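Local structure of alcohol dehydrogenase (Thermus thermophilus, 2EIH) at residues 144-149 with 337-342; 137-142 with 309-314. The protein binds zinc and is probably an NAD(P)-dependent oxidoreductase of the medium-chain alcohol dehydrogenase family. One frame throughout, in Å; residues are numbered along the deposited sequence.

Contact 1: 144-149 with 337-342; sequences AAAIPL and KVVLQV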
loop_
_atom_site.group_PDB
_atom_site.type_symbol
_atom_site.label_atom_id
_atom_site.label_comp_id
_atom_site.label_asym_id
_atom_site.label_seq_id
_atom_site.Cartn_x
_atom_site.Cartn_y
_atom_site.Cartn_z
ATOM N N ALA A 144 19.688 -25.583 8.523
ATOM C CA ALA A 144 19.296 -25.077 7.210
ATOM C C ALA A 144 17.954 -25.685 6.789
ATOM O O ALA A 144 17.014 -24.952 6.440
ATOM C CB ALA A 144 20.371 -25.405 6.189
ATOM N N ALA A 145 17.850 -27.014 6.835
ATOM C CA ALA A 145 16.598 -27.673 6.450
ATOM C C ALA A 145 15.403 -27.193 7.251
ATOM O O ALA A 145 14.276 -27.231 6.782
ATOM C CB ALA A 145 16.727 -29.190 6.589
ATOM N N ALA A 146 15.642 -26.717 8.458
ATOM C CA ALA A 146 14.538 -26.268 9.292
ATOM C C ALA A 146 13.943 -24.899 8.922
ATOM O O ALA A 146 12.826 -24.585 9.318
ATOM C CB ALA A 146 14.975 -26.257 10.756
ATOM N N ILE A 147 14.666 -24.104 8.140
ATOM C CA ILE A 147 14.222 -22.763 7.797
ATOM C C ILE A 147 13.046 -22.482 6.843
ATOM O O ILE A 147 11.992 -21.990 7.285
ATOM C CB ILE A 147 15.412 -21.916 7.287
ATOM C CG1 ILE A 147 16.481 -21.842 8.352
ATOM C CG2 ILE A 147 14.931 -20.503 6.903
ATOM C CD1 ILE A 147 17.791 -21.268 7.867
ATOM N N PRO A 148 13.202 -22.800 5.538
ATOM C CA PRO A 148 12.205 -22.568 4.492
ATOM C C PRO A 148 10.713 -22.534 4.840
ATOM O O PRO A 148 10.137 -21.454 5.032
ATOM C CB PRO A 148 12.565 -23.615 3.456
ATOM C CG PRO A 148 14.037 -23.722 3.601
ATOM C CD PRO A 148 14.174 -23.815 5.092
ATOM N N LEU A 149 10.081 -23.700 4.885
ATOM C CA LEU A 149 8.647 -23.798 5.152
ATOM C C LEU A 149 8.133 -22.879 6.277
ATOM O O LEU A 149 7.258 -22.039 6.032
ATOM C CB LEU A 149 8.278 -25.265 5.446
ATOM C CG LEU A 149 6.852 -25.860 5.335
ATOM C CD1 LEU A 149 5.869 -25.016 6.133
ATOM C CD2 LEU A 149 6.421 -25.965 3.887
ATOM N N LYS A 337 11.932 -27.455 15.525
ATOM C CA LYS A 337 11.813 -28.344 14.375
ATOM C C LYS A 337 12.331 -29.770 14.615
ATOM O O LYS A 337 13.292 -29.983 15.355
ATOM C CB LYS A 337 12.572 -27.720 13.197
ATOM C CG LYS A 337 11.972 -27.985 11.813
ATOM C CD LYS A 337 10.752 -27.103 11.557
ATOM C CE LYS A 337 10.115 -27.408 10.214
ATOM N NZ LYS A 337 8.955 -26.515 9.958
ATOM N N VAL A 338 11.669 -30.740 13.993
ATOM C CA VAL A 338 12.073 -32.137 14.068
ATOM C C VAL A 338 12.716 -32.347 12.705
ATOM O O VAL A 338 12.054 -32.231 11.674
ATOM C CB VAL A 338 10.860 -33.090 14.229
ATOM C CG1 VAL A 338 11.315 -34.539 14.186
ATOM C CG2 VAL A 338 10.167 -32.805 15.541
ATOM N N VAL A 339 14.016 -32.626 12.708
ATOM C CA VAL A 339 14.764 -32.816 11.482
ATOM C C VAL A 339 15.357 -34.192 11.316
ATOM O O VAL A 339 16.033 -34.713 12.205
ATOM C CB VAL A 339 15.932 -31.806 11.359
ATOM C CG1 VAL A 339 16.606 -31.970 10.001
ATOM C CG2 VAL A 339 15.431 -30.392 11.543
ATOM N N LEU A 340 15.113 -34.750 10.143
ATOM C CA LEU A 340 15.622 -36.054 9.764
ATOM C C LEU A 340 16.988 -35.853 9.124
ATOM O O LEU A 340 17.188 -34.932 8.332
ATOM C CB LEU A 340 14.681 -36.689 8.740
ATOM C CG LEU A 340 13.652 -37.740 9.170
ATOM C CD1 LEU A 340 13.051 -37.407 10.531
ATOM C CD2 LEU A 340 12.582 -37.846 8.094
ATOM N N GLN A 341 17.922 -36.722 9.483
ATOM C CA GLN A 341 19.266 -36.696 8.934
ATOM C C GLN A 341 19.320 -37.802 7.898
ATOM O O GLN A 341 19.187 -38.975 8.237
ATOM C CB GLN A 341 20.294 -36.960 10.029
ATOM C CG GLN A 341 20.428 -35.843 11.042
ATOM C CD GLN A 341 21.250 -36.273 12.236
ATOM O OE1 GLN A 341 20.942 -37.284 12.863
ATOM N NE2 GLN A 341 22.282 -35.501 12.578
ATOM N N VAL A 342 19.512 -37.421 6.641
ATOM C CA VAL A 342 19.556 -38.379 5.539
ATOM C C VAL A 342 20.960 -38.914 5.350
ATOM O O VAL A 342 21.220 -40.101 5.549
ATOM C CB VAL A 342 19.125 -37.719 4.228
ATOM C CG1 VAL A 342 19.172 -38.724 3.096
ATOM C CG2 VAL A 342 17.735 -37.140 4.385
#
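The one flat group that Lys337 touches across this contact is the peptide link after Ala146: its carbonyl oxygen, Ala146 O, has Lys337 CD and Lys337 CE each 4.0 Å away, and no ring or side-chain amide faces another. The methyl of Ala146 meets the lysine lower down, with Ala146 CB 3.6 Å from Lys337 CG. A bend at chi2 (77°) followed by an extended end carries the lysine chain from that methyl to the carbonyl. Lys337 and Val339 alternate on strand 337-341, so both point toward the alanines, while Val338 between them turns away. The branches of Val339 divide between two alanines: Val339 CG2 lies 4.2 Å from Ala146 CB, and Val339 CG1 is 4.4 Å from Ala145 CB. Alanine suits both places because a single methyl lets the backbone there come close to the strand, and branched valine suits a strand while offering two methyls. Ala36 of strand 29-38 touches both Ala145 and Val339. The segment around helix 141-146 thus lies against strand 337-341 of the mixed sheet, away from the zinc site. Without a hydrogen bond between the segments, the contact rests on packed methyls and methylenes, the lysine contributing its aliphatic part.

Contact 2: 137-142 with 309-314; sequences KNLSFE and LKPVVG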
loop_
_atom_site.group_PDB
_atom_site.type_symbol
_atom_site.label_atom_id
_atom_site.label_comp_id
_atom_site.label_asym_id
_atom_site.label_seq_id
_atom_site.Cartn_x
_atom_site.Cartn_y
_atom_site.Cartn_z
ATOM N N LYS A 137 26.358 -20.533 5.060
ATOM C CA LYS A 137 27.507 -21.283 5.544
ATOM C C LYS A 137 27.689 -21.300 7.052
ATOM O O LYS A 137 28.463 -22.095 7.583
ATOM C CB LYS A 137 28.803 -20.788 4.880
ATOM C CG LYS A 137 28.866 -21.044 3.379
ATOM C CD LYS A 137 30.232 -20.690 2.795
ATOM C CE LYS A 137 30.236 -20.811 1.270
ATOM N NZ LYS A 137 29.843 -22.179 0.811
ATOM N N ASN A 138 26.986 -20.436 7.761
ATOM C CA ASN A 138 27.131 -20.415 9.211
ATOM C C ASN A 138 26.200 -21.429 9.891
ATOM O O ASN A 138 26.173 -21.510 11.121
ATOM C CB ASN A 138 26.847 -19.007 9.762
ATOM C CG ASN A 138 25.411 -18.548 9.499
ATOM O OD1 ASN A 138 24.779 -17.903 10.348
ATOM N ND2 ASN A 138 24.896 -18.868 8.313
ATOM N N LEU A 139 25.452 -22.205 9.098
ATOM C CA LEU A 139 24.513 -23.192 9.646
ATOM C C LEU A 139 24.824 -24.652 9.361
ATOM O O LEU A 139 25.504 -24.975 8.381
ATOM C CB LEU A 139 23.098 -22.929 9.136
ATOM C CG LEU A 139 22.352 -21.650 9.516
ATOM C CD1 LEU A 139 20.938 -21.790 8.998
ATOM C CD2 LEU A 139 22.358 -21.437 11.024
ATOM N N SER A 140 24.318 -25.538 10.217
ATOM C CA SER A 140 24.506 -26.975 10.009
ATOM C C SER A 140 23.401 -27.368 9.057
ATOM O O SER A 140 22.395 -26.674 8.949
ATOM C CB SER A 140 24.303 -27.755 11.295
ATOM O OG SER A 140 22.917 -27.865 11.553
ATOM N N PHE A 141 23.569 -28.487 8.378
ATOM C CA PHE A 141 22.534 -28.920 7.452
ATOM C C PHE A 141 21.134 -29.077 8.119
ATOM O O PHE A 141 20.117 -28.765 7.491
ATOM C CB PHE A 141 22.986 -30.209 6.760
ATOM C CG PHE A 141 24.001 -29.981 5.669
ATOM C CD1 PHE A 141 23.628 -29.387 4.466
ATOM C CD2 PHE A 141 25.328 -30.366 5.838
ATOM C CE1 PHE A 141 24.564 -29.189 3.458
ATOM C CE2 PHE A 141 26.269 -30.166 4.830
ATOM C CZ PHE A 141 25.889 -29.582 3.642
ATOM N N GLU A 142 21.071 -29.519 9.378
ATOM C CA GLU A 142 19.775 -29.688 10.047
ATOM C C GLU A 142 19.132 -28.338 10.350
ATOM O O GLU A 142 17.909 -28.215 10.358
ATOM C CB GLU A 142 19.910 -30.478 11.354
ATOM C CG GLU A 142 20.412 -31.908 11.184
ATOM C CD GLU A 142 21.925 -32.000 11.053
ATOM O OE1 GLU A 142 22.577 -30.953 10.841
ATOM O OE2 GLU A 142 22.457 -33.126 11.171
ATOM N N LEU A 309 18.026 -13.794 12.403
ATOM C CA LEU A 309 16.966 -14.783 12.424
ATOM C C LEU A 309 17.629 -16.143 12.521
ATOM O O LEU A 309 18.632 -16.388 11.852
ATOM C CB LEU A 309 16.162 -14.727 11.130
ATOM C CG LEU A 309 15.290 -13.511 10.831
ATOM C CD1 LEU A 309 14.661 -13.700 9.467
ATOM C CD2 LEU A 309 14.213 -13.359 11.896
ATOM N N LYS A 310 17.108 -17.038 13.345
ATOM C CA LYS A 310 17.741 -18.352 13.413
ATOM C C LYS A 310 16.761 -19.487 13.617
ATOM O O LYS A 310 15.786 -19.356 14.357
ATOM C CB LYS A 310 18.800 -18.373 14.509
ATOM C CG LYS A 310 18.295 -18.092 15.896
ATOM C CD LYS A 310 19.451 -18.040 16.861
ATOM C CE LYS A 310 18.973 -18.039 18.294
ATOM N NZ LYS A 310 20.122 -17.942 19.244
ATOM N N PRO A 311 17.003 -20.623 12.954
ATOM C CA PRO A 311 16.104 -21.765 13.097
ATOM C C PRO A 311 16.313 -22.440 14.437
ATOM O O PRO A 311 17.380 -22.339 15.031
ATOM C CB PRO A 311 16.531 -22.665 11.951
ATOM C CG PRO A 311 18.024 -22.499 11.997
ATOM C CD PRO A 311 18.133 -20.968 12.074
ATOM N N VAL A 312 15.295 -23.140 14.904
ATOM C CA VAL A 312 15.403 -23.841 16.161
ATOM C C VAL A 312 15.163 -25.326 15.944
ATOM O O VAL A 312 14.044 -25.760 15.687
ATOM C CB VAL A 312 14.413 -23.263 17.174
ATOM C CG1 VAL A 312 14.387 -24.112 18.431
ATOM C CG2 VAL A 312 14.820 -21.830 17.510
ATOM N N VAL A 313 16.242 -26.097 16.017
ATOM C CA VAL A 313 16.170 -27.544 15.838
ATOM C C VAL A 313 15.850 -28.201 17.178
ATOM O O VAL A 313 16.674 -28.195 18.089
ATOM C CB VAL A 313 17.514 -28.107 15.318
ATOM C CG1 VAL A 313 17.405 -29.617 15.143
ATOM C CG2 VAL A 313 17.881 -27.443 13.995
ATOM N N GLY A 314 14.649 -28.758 17.287
ATOM C CA GLY A 314 14.241 -29.409 18.515
ATOM C C GLY A 314 14.796 -30.809 18.702
ATOM O O GLY A 314 15.232 -31.143 19.802
#
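From Leu139 to Glu142 the backbone closes on the segment carrying Pro311 and Val313, running in roughly the same direction, with the CA atoms of Leu139 and Lys310 9.1 Å apart and those of Glu142 and Val313 7.2 Å. At the wider end Leu139 CD1 reaches Pro311 CG at 4.2 Å, a flexible apolar tip suited to settling on a rigid ring, both also touching Ile147. On the strand, Val313 CG2 lies 3.7 Å from Glu142 O; with chi1 at 180°, CG1 is trans to the backbone N and CG2 is the branch that reaches the carbonyl. Ser140 is the N-cap of helix 141-146: its OG caps a backbone N in the first turn and also donates to Glu142 OE1 at 3.2 Å. The carboxylate is met on its anti side, 22° out of plane, and Glu142 OE2 is hydrogen-bonded to Gln341 NE2. Ser140 N in turn bonds Glu143 OE2, completing a capping box; serine suits this place because its short hydroxyl can both accept and donate. Across the segments only apolar groups and one backbone carbonyl meet, so hydrogen bonds order the helix start while weak dispersion joins it to the run into strand 313-318.

In the fold
Followed from the N terminus, the chain first lays down strands such as 29-38 and 64-72, then passes through 137-142 into helix 141-146 and on through 144-149 into helix 148-161. It next builds the six-stranded parallel sheet of the Rossmann-like domain, from strand 169-172 to strand 285-288, and returns through helix 297-306. Contact 2 closes the first long loop at 309-314; contact 1 closes a second at 337-342, after helix 322-330. Their segments alternate, so the two loops cross. Their second segments meet in the mixed sheet, where strands 313-318 and 337-341 are parallel neighbours with probable backbone hydrogen bonds between Lys337 and both Val312 and Gly314. Helix 141-146 thus packs against both returning segments.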